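Putative nisin-resistance protein (Streptococcus agalactiae 515, PDB 4Y68) probably cleaves the lantibiotic nisin as a family S41 serine peptidase and thereby gives its host resistance to it. Local coordinates at residues L153-S158 / V216-I221; T222-A227 / F246-A251. All blocks are in the same frame, centred on the assembly; numbering follows the deposited sequence.

Contact 1: L153-S158 / V216-I221; sequences LILDLS and VPIAII
Leu153 to Asp156 and Ile218 to Ile221 pair as neighbouring parallel strands, with axes 4.6 Å apart and directions 19° from each other. Five backbone hydrogen bonds join them. They run from Leu153 N to Pro217 O at 3.2 Å, the longest, to Leu157 N and Ile221 O at 2.8 Å, just past the strand end.

Leu153, Leu155, Ile218 and Ile220 share one face of the sheet. Leu155 CD1 lies 3.7 Å from Ile218 CG2, the branch that stands anti to the backbone N. Leu157 and Val216, just outside the strands, extend the contact: Leu157 CD1 reaches Ile220 CG2 at 3.7 Å, and Val216 CG2 meets Leu153 CD1, the two side chains crossing nearly at right angles. Ile154 and Ile221 pack on the other face, where Ile221 CD1 comes to 3.5 Å from Ile154 CG2. Helix 297-308 covers these two and Ala219.

With CG anti to the backbone N (chi1 -178°), Asp156 brings OD1 against Ile221. Ser158 OG meets the syn lone pair of Asp156 OD1 at 2.7 Å. Ser158 N reaches Asp156 OD1 from above the carboxylate plane at 3.0 Å, which makes an Asx turn. Strands 152-156 and 218-222 are the two middle strands of the six-stranded mixed sheet, part of the alpha/beta core of this S41 peptidase.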
loop_
_atom_site.group_PDB
_atom_site.type_symbol
_atom_site.label_atom_id
_atom_site.label_comp_id
_atom_site.label_asym_id
_atom_site.label_seq_id
_atom_site.Cartn_x
_atom_site.Cartn_y
_atom_site.Cartn_z
ATOM N N LEU A 153 -14.291 -8.467 16.023
ATOM C CA LEU A 153 -13.022 -7.742 15.891
ATOM C C LEU A 153 -13.211 -6.282 15.457
ATOM O O LEU A 153 -14.130 -5.945 14.716
ATOM C CB LEU A 153 -12.120 -8.469 14.900
ATOM C CG LEU A 153 -11.682 -9.872 15.339
ATOM C CD1 LEU A 153 -11.090 -10.702 14.192
ATOM C CD2 LEU A 153 -10.680 -9.764 16.473
ATOM N N ILE A 154 -12.353 -5.405 15.951
ATOM C CA ILE A 154 -12.259 -4.070 15.384
ATOM C C ILE A 154 -10.863 -3.936 14.819
ATOM O O ILE A 154 -9.882 -4.125 15.531
ATOM C CB ILE A 154 -12.512 -2.950 16.402
ATOM C CG1 ILE A 154 -13.845 -3.166 17.100
ATOM C CG2 ILE A 154 -12.482 -1.587 15.700
ATOM C CD1 ILE A 154 -14.254 -2.025 17.995
ATOM N N LEU A 155 -10.787 -3.648 13.525
ATOM C CA LEU A 155 -9.528 -3.513 12.819
ATOM C C LEU A 155 -9.345 -2.050 12.553
ATOM O O LEU A 155 -10.120 -1.469 11.822
ATOM C CB LEU A 155 -9.541 -4.281 11.512
ATOM C CG LEU A 155 -9.818 -5.780 11.569
ATOM C CD1 LEU A 155 -9.735 -6.348 10.163
ATOM C CD2 LEU A 155 -8.834 -6.471 12.500
ATOM N N ASP A 156 -8.315 -1.455 13.137
ATOM C CA ASP A 156 -8.140 -0.012 13.087
ATOM C C ASP A 156 -6.982 0.356 12.166
ATOM O O ASP A 156 -5.809 0.085 12.474
ATOM C CB ASP A 156 -7.920 0.543 14.498
ATOM C CG ASP A 156 -7.787 2.055 14.521
ATOM O OD1 ASP A 156 -8.128 2.724 13.500
ATOM O OD2 ASP A 156 -7.345 2.571 15.569
ATOM N N LEU A 157 -7.341 0.970 11.034
ATOM C CA LEU A 157 -6.400 1.391 10.003
ATOM C C LEU A 157 -6.202 2.901 9.998
ATOM O O LEU A 157 -5.580 3.423 9.073
ATOM C CB LEU A 157 -6.879 0.932 8.606
ATOM C CG LEU A 157 -7.008 -0.589 8.359
ATOM C CD1 LEU A 157 -7.866 -0.895 7.145
ATOM C CD2 LEU A 157 -5.660 -1.288 8.240
ATOM N N SER A 158 -6.759 3.600 10.993
ATOM C CA SER A 158 -6.488 5.047 11.158
ATOM C C SER A 158 -5.004 5.342 11.063
ATOM O O SER A 158 -4.193 4.628 11.646
ATOM C CB SER A 158 -6.996 5.572 12.509
ATOM O OG SER A 158 -8.377 5.321 12.698
ATOM N N VAL A 216 -15.932 -14.095 12.096
ATOM C CA VAL A 216 -16.662 -13.320 13.076
ATOM C C VAL A 216 -17.033 -12.001 12.433
ATOM O O VAL A 216 -16.413 -11.591 11.459
ATOM C CB VAL A 216 -15.823 -13.035 14.339
ATOM C CG1 VAL A 216 -15.455 -14.313 15.058
ATOM C CG2 VAL A 216 -14.567 -12.271 13.955
ATOM N N PRO A 217 -18.031 -11.317 12.984
ATOM C CA PRO A 217 -18.269 -9.937 12.564
ATOM C C PRO A 217 -16.995 -9.124 12.691
ATOM O O PRO A 217 -16.292 -9.238 13.697
ATOM C CB PRO A 217 -19.326 -9.436 13.545
ATOM C CG PRO A 217 -19.990 -10.698 14.050
ATOM C CD PRO A 217 -18.920 -11.742 14.073
ATOM N N ILE A 218 -16.696 -8.327 11.677
ATOM C CA ILE A 218 -15.500 -7.510 11.687
ATOM C C ILE A 218 -15.877 -6.064 11.408
ATOM O O ILE A 218 -16.528 -5.766 10.397
ATOM C CB ILE A 218 -14.478 -7.985 10.649
ATOM C CG1 ILE A 218 -13.886 -9.341 11.044
ATOM C CG2 ILE A 218 -13.361 -6.946 10.477
ATOM C CD1 ILE A 218 -13.091 -10.009 9.937
ATOM N N ALA A 219 -15.471 -5.166 12.304
ATOM C CA ALA A 219 -15.617 -3.742 12.046
ATOM C C ALA A 219 -14.259 -3.140 11.682
ATOM O O ALA A 219 -13.267 -3.350 12.375
ATOM C CB ALA A 219 -16.214 -3.037 13.245
ATOM N N ILE A 220 -14.218 -2.396 10.590
ATOM C CA ILE A 220 -12.977 -1.783 10.147
ATOM C C ILE A 220 -13.036 -0.271 10.251
ATOM O O ILE A 220 -13.956 0.346 9.739
ATOM C CB ILE A 220 -12.646 -2.146 8.686
ATOM C CG1 ILE A 220 -12.562 -3.655 8.503
ATOM C CG2 ILE A 220 -11.326 -1.552 8.291
ATOM C CD1 ILE A 220 -12.231 -4.036 7.107
ATOM N N ILE A 221 -12.036 0.331 10.880
ATOM C CA ILE A 221 -12.030 1.785 11.034
ATOM C C ILE A 221 -10.965 2.427 10.146
ATOM O O ILE A 221 -9.833 1.938 10.060
ATOM C CB ILE A 221 -11.796 2.190 12.515
ATOM C CG1 ILE A 221 -12.878 1.584 13.399
ATOM C CG2 ILE A 221 -11.732 3.717 12.671
ATOM C CD1 ILE A 221 -12.687 1.859 14.902
#

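Contact 2: T222-A227 / F246-A251; sequences TNHKTA and FGQATA
Thr222 and Gly247 form the last parallel bridge of two neighbouring strands, and beyond it both segments leave the sheet as loops. A type I beta turn from Asn223 to Thr226, with an Asx turn at Asn223, shapes the first loop. Asn223 OD1 also accepts a hydrogen bond from Asn159 N, just after strand 152-156. Thr226 and Ala227 begin the TASSAEM sequence, which in this family probably carries the serine nucleophile.

Backbone hydrogen bonds hold both ends. Thr222 N donates to Phe246 O at 3.2 Å and Gln248 N to Thr222 O at 3.1 Å, while Ala251 N donates to Thr226 O at 2.9 Å with a nearly straight N-H...O angle of 168°. The Thr222 hydroxyl adds a side-chain bond, OG1 to Gln248 O at 2.9 Å.

Apolar contacts are few. Thr250 CG2 packs against Thr222 CB, and the Thr250 hydroxyl is hydrogen-bonded to Glu231 OE2 and Ile288 N. Ala227 CB touches Ala251 CB at 3.7 Å.

Gln248 CB sits over one face of the His224 ring, offset toward the rim, in a CH-pi contact. The Gln248 amide stands almost perpendicular to the ring. His224 ND1 makes a weak bond to Ala249 O. A water lies 3.2 Å from His224 ND1 and donates to Thr250 O at 2.7 Å.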
loop_
_atom_site.group_PDB
_atom_site.type_symbol
_atom_site.label_atom_id
_atom_site.label_comp_id
_atom_site.label_asym_id
_atom_site.label_seq_id
_atom_site.Cartn_x
_atom_site.Cartn_y
_atom_site.Cartn_z
ATOM N N THR A 222 -11.345 3.503 9.466
ATOM C CA THR A 222 -10.435 4.256 8.624
ATOM C C THR A 222 -10.569 5.739 8.957
ATOM O O THR A 222 -11.609 6.171 9.447
ATOM C CB THR A 222 -10.736 4.031 7.126
ATOM O OG1 THR A 222 -12.025 4.565 6.801
ATOM C CG2 THR A 222 -10.717 2.542 6.769
ATOM N N ASN A 223 -9.534 6.531 8.687
ATOM C CA ASN A 223 -9.687 7.979 8.765
ATOM C C ASN A 223 -9.030 8.609 7.546
ATOM O O ASN A 223 -8.602 7.878 6.664
ATOM C CB ASN A 223 -9.136 8.546 10.085
ATOM C CG ASN A 223 -7.626 8.428 10.223
ATOM O OD1 ASN A 223 -6.962 7.804 9.409
ATOM N ND2 ASN A 223 -7.077 9.037 11.290
ATOM N N HIS A 224 -8.971 9.943 7.481
ATOM C CA HIS A 224 -8.480 10.635 6.291
ATOM C C HIS A 224 -7.024 10.302 5.945
ATOM O O HIS A 224 -6.598 10.468 4.804
ATOM C CB HIS A 224 -8.624 12.157 6.461
ATOM C CG HIS A 224 -10.019 12.662 6.247
ATOM N ND1 HIS A 224 -10.824 12.217 5.218
ATOM C CD2 HIS A 224 -10.758 13.568 6.938
ATOM C CE1 HIS A 224 -11.995 12.832 5.280
ATOM N NE2 HIS A 224 -11.979 13.657 6.313
ATOM N N LYS A 225 -6.258 9.832 6.924
ATOM C CA LYS A 225 -4.845 9.535 6.693
ATOM C C LYS A 225 -4.628 8.109 6.171
ATOM O O LYS A 225 -3.586 7.808 5.593
ATOM C CB LYS A 225 -4.032 9.747 7.972
ATOM C CG LYS A 225 -3.851 11.210 8.383
ATOM C CD LYS A 225 -2.601 11.364 9.275
ATOM C CE LYS A 225 -2.564 12.695 10.029
ATOM N NZ LYS A 225 -2.890 13.875 9.165
ATOM N N THR A 226 -5.608 7.239 6.370
ATOM C CA THR A 226 -5.516 5.858 5.868
ATOM C C THR A 226 -5.185 5.840 4.388
ATOM O O THR A 226 -5.994 6.281 3.586
ATOM C CB THR A 226 -6.837 5.099 6.099
ATOM O OG1 THR A 226 -7.128 5.102 7.498
ATOM C CG2 THR A 226 -6.727 3.639 5.583
ATOM N N ALA A 227 -4.028 5.314 4.007
ATOM C CA ALA A 227 -3.595 5.466 2.616
ATOM C C ALA A 227 -2.883 4.259 2.010
ATOM O O ALA A 227 -2.232 3.486 2.701
ATOM C CB ALA A 227 -2.668 6.696 2.491
ATOM N N PHE A 246 -16.384 1.858 9.375
ATOM C CA PHE A 246 -16.797 3.084 10.076
ATOM C C PHE A 246 -15.706 4.127 10.031
ATOM O O PHE A 246 -14.525 3.793 10.025
ATOM C CB PHE A 246 -17.114 2.802 11.551
ATOM C CG PHE A 246 -18.130 1.714 11.769
ATOM C CD1 PHE A 246 -17.771 0.381 11.667
ATOM C CD2 PHE A 246 -19.437 2.025 12.104
ATOM C CE1 PHE A 246 -18.714 -0.623 11.876
ATOM C CE2 PHE A 246 -20.379 1.020 12.311
ATOM C CZ PHE A 246 -20.004 -0.302 12.191
ATOM N N GLY A 247 -16.081 5.396 10.050
ATOM C CA GLY A 247 -15.087 6.450 10.170
ATOM C C GLY A 247 -15.187 7.484 9.068
ATOM O O GLY A 247 -16.271 7.966 8.759
ATOM N N GLN A 248 -14.060 7.848 8.474
ATOM C CA GLN A 248 -14.106 8.817 7.382
ATOM C C GLN A 248 -13.474 8.268 6.124
ATOM O O GLN A 248 -12.775 7.260 6.163
ATOM C CB GLN A 248 -13.416 10.110 7.791
ATOM C CG GLN A 248 -14.117 10.751 8.964
ATOM C CD GLN A 248 -13.143 11.321 9.953
ATOM O OE1 GLN A 248 -12.407 12.270 9.641
ATOM N NE2 GLN A 248 -13.102 10.729 11.156
ATOM N N ALA A 249 -13.740 8.944 5.017
ATOM C CA ALA A 249 -13.124 8.636 3.737
ATOM C C ALA A 249 -11.609 8.554 3.865
ATOM O O ALA A 249 -10.995 9.311 4.607
ATOM C CB ALA A 249 -13.517 9.685 2.701
ATOM N N THR A 250 -11.009 7.631 3.134
ATOM C CA THR A 250 -9.556 7.482 3.174
ATOM C C THR A 250 -8.813 8.531 2.326
ATOM O O THR A 250 -9.428 9.391 1.704
ATOM C CB THR A 250 -9.186 6.087 2.720
ATOM O OG1 THR A 250 -9.643 5.901 1.384
ATOM C CG2 THR A 250 -9.909 5.080 3.594
ATOM N N ALA A 251 -7.488 8.450 2.272
ATOM C CA ALA A 251 -6.690 9.545 1.714
ATOM C C ALA A 251 -6.815 9.640 0.206
ATOM O O ALA A 251 -6.588 10.699 -0.364
ATOM C CB ALA A 251 -5.219 9.395 2.108
HETATM O O HOH W 1 -10.138 11.918 2.117
#

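The centres of contact 1 and contact 2 are 13 Å apart, and the two follow each other along the chain. Strand 218-222 is common to both: contact 1 pairs it with strand 152-156, and contact 2 begins where it meets strand 243-247. Ile220 O and Phe246 N, 2.9 Å apart, probably form a hydrogen bond between the contacts. At the C-terminal strand ends the loops also meet. Thr226 OG1 lies 2.8 Å from Leu157 O, a probable hydrogen bond. Asn223 OD1 packs 3.3 Å from Ser158 CA. These ties place 222-227, which leads into the probable nucleophile segment, beside the loop that follows strand 152-156.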